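Local coordinates for protein carbon monoxide dehydrogenase (Thermococcus sp. AM4, PDB 6T7J) that catalyses the reversible oxidation of carbon monoxide to carbon dioxide, in active form at a nickel-iron-sulfur cluster that lacks its nickel in this crystal, at residues 328-333 against 353-358. Numbering follows the deposited sequence.
Sequences AIITGA and QCYHTK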
# COMPACT_ATOMS: atom_id res chain seq x y z
N ALA A 328 22.00 -3.97 -22.59
CA ALA A 328 23.17 -3.11 -22.46
C ALA A 328 24.34 -3.86 -21.85
O ALA A 328 25.50 -3.64 -22.22
CB ALA A 328 22.82 -1.88 -21.62
N ILE A 329 24.06 -4.77 -20.91
CA ILE A 329 25.12 -5.58 -20.32
C ILE A 329 25.60 -6.62 -21.32
O ILE A 329 26.76 -7.05 -21.28
CB ILE A 329 24.64 -6.23 -19.01
CG1 ILE A 329 23.98 -5.18 -18.11
CG2 ILE A 329 25.79 -6.91 -18.29
CD1 ILE A 329 23.33 -5.76 -16.88
N ILE A 330 24.74 -7.03 -22.25
CA ILE A 330 25.10 -8.07 -23.22
C ILE A 330 25.96 -7.52 -24.35
O ILE A 330 26.53 -8.31 -25.12
CB ILE A 330 23.80 -8.74 -23.70
CG1 ILE A 330 22.99 -9.17 -22.48
CG2 ILE A 330 24.09 -9.96 -24.57
CD1 ILE A 330 21.75 -9.96 -22.79
N THR A 331 26.11 -6.20 -24.45
CA THR A 331 27.11 -5.64 -25.35
C THR A 331 28.52 -6.06 -24.92
O THR A 331 29.42 -6.13 -25.76
CB THR A 331 27.02 -4.11 -25.39
OG1 THR A 331 27.38 -3.57 -24.11
CG2 THR A 331 25.61 -3.67 -25.75
N GLY A 332 28.71 -6.34 -23.64
CA GLY A 332 30.01 -6.73 -23.12
C GLY A 332 30.94 -5.58 -22.80
O GLY A 332 32.10 -5.83 -22.45
N ALA A 333 30.47 -4.34 -22.90
CA ALA A 333 31.33 -3.17 -22.73
C ALA A 333 30.93 -2.31 -21.54
O ALA A 333 31.46 -1.20 -21.40
CB ALA A 333 31.33 -2.33 -24.00
N GLN A 353 26.66 -11.17 -14.17
CA GLN A 353 27.59 -12.17 -13.65
C GLN A 353 28.20 -13.03 -14.75
O GLN A 353 29.15 -13.77 -14.47
CB GLN A 353 26.88 -13.06 -12.62
CG GLN A 353 27.06 -12.56 -11.19
CD GLN A 353 26.05 -13.15 -10.23
OE1 GLN A 353 25.03 -13.70 -10.64
NE2 GLN A 353 26.33 -13.04 -8.93
N CYS A 354 27.71 -12.94 -15.98
CA CYS A 354 28.35 -13.61 -17.10
C CYS A 354 29.35 -12.70 -17.81
O CYS A 354 29.89 -13.09 -18.85
CB CYS A 354 27.30 -14.14 -18.08
SG CYS A 354 26.39 -15.57 -17.46
N TYR A 355 29.59 -11.51 -17.28
CA TYR A 355 30.61 -10.61 -17.80
C TYR A 355 31.44 -10.12 -16.61
O TYR A 355 31.44 -10.72 -15.52
CB TYR A 355 29.99 -9.44 -18.57
CG TYR A 355 29.13 -9.84 -19.75
CD1 TYR A 355 27.80 -10.18 -19.58
CD2 TYR A 355 29.66 -9.87 -21.04
CE1 TYR A 355 27.01 -10.54 -20.66
CE2 TYR A 355 28.88 -10.23 -22.12
CZ TYR A 355 27.56 -10.57 -21.92
OH TYR A 355 26.79 -10.93 -23.00
N HIS A 356 32.15 -9.02 -16.81
CA HIS A 356 32.84 -8.32 -15.73
C HIS A 356 31.98 -7.25 -15.08
O HIS A 356 32.36 -6.72 -14.03
CB HIS A 356 34.13 -7.67 -16.26
CG HIS A 356 33.89 -6.56 -17.23
ND1 HIS A 356 32.86 -6.58 -18.15
CD2 HIS A 356 34.54 -5.39 -17.42
CE1 HIS A 356 32.89 -5.47 -18.87
NE2 HIS A 356 33.90 -4.73 -18.44
N THR A 357 30.83 -6.93 -15.68
CA THR A 357 30.03 -5.78 -15.28
C THR A 357 29.66 -5.83 -13.80
O THR A 357 29.27 -6.88 -13.27
CB THR A 357 28.75 -5.73 -16.12
OG1 THR A 357 29.10 -5.59 -17.51
CG2 THR A 357 27.87 -4.56 -15.70
N LYS A 358 29.79 -4.69 -13.14
CA LYS A 358 29.41 -4.54 -11.74
C LYS A 358 28.09 -3.78 -11.63
O LYS A 358 27.95 -2.68 -12.17
CB LYS A 358 30.51 -3.81 -10.95
CG LYS A 358 31.80 -4.60 -10.83
CD LYS A 358 33.01 -3.69 -10.87
CE LYS A 358 34.27 -4.42 -10.43
NZ LYS A 358 34.19 -4.85 -9.00
O HOH W 1 29.01 -5.60 -20.12
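With CG set anti to its own carbonyl carbon (chi1 -59°), Tyr355 carries its ring across the last turn of the helix that contains Ile329 and Ile330. In Ile329, CG2, anti to the backbone N, is the branch that reaches residues 353-358, where it lies 4.0 Å from Tyr355 CD1 and 3.6 Å from Thr357 OG1. One ring face of Tyr355 receives the carbonyl of Ile329, whose O sits over the ring centre, 3.5 Å above the plane. The same oxygen accepts hydrogen bonds from the backbone N-H of Gly332 and from a water, which also donates to Thr357 OG1 at 2.6 Å and so bridges the segments. Ile330 touches the phenolic end, its CG2 3.3 Å from Tyr355 OH. Gly332 turns the chain out of the helix with positive phi (83°), and its CA packs 3.8 Å from Tyr355 CD2; His356 CE1 approaches Gly332 O. Tyr355 also makes a cation-pi contact with Arg403 and weak hydrogen bonds through OH to Lys26 and Glu30. Replacing Tyr355 by an alanine would probably uncover the helix end over Ile329 O and Gly332, and deprive Arg403 of its cation-pi partner. Thr357 OG1 is hydrogen-bonded to Val334 O and His356 NE2 to Glu335, fastening residues 353-358 to the chain that leads into strand 336-339. The contact thus joins the C-terminal end of helix 325-330 to the loop that closes a beta-alpha-beta crossover (strand 336-339, helix 347-352, strand 358-361) of the six-stranded parallel sheet, with helix 20-30 packed against Ile330 and helix 347-352 against Ile329.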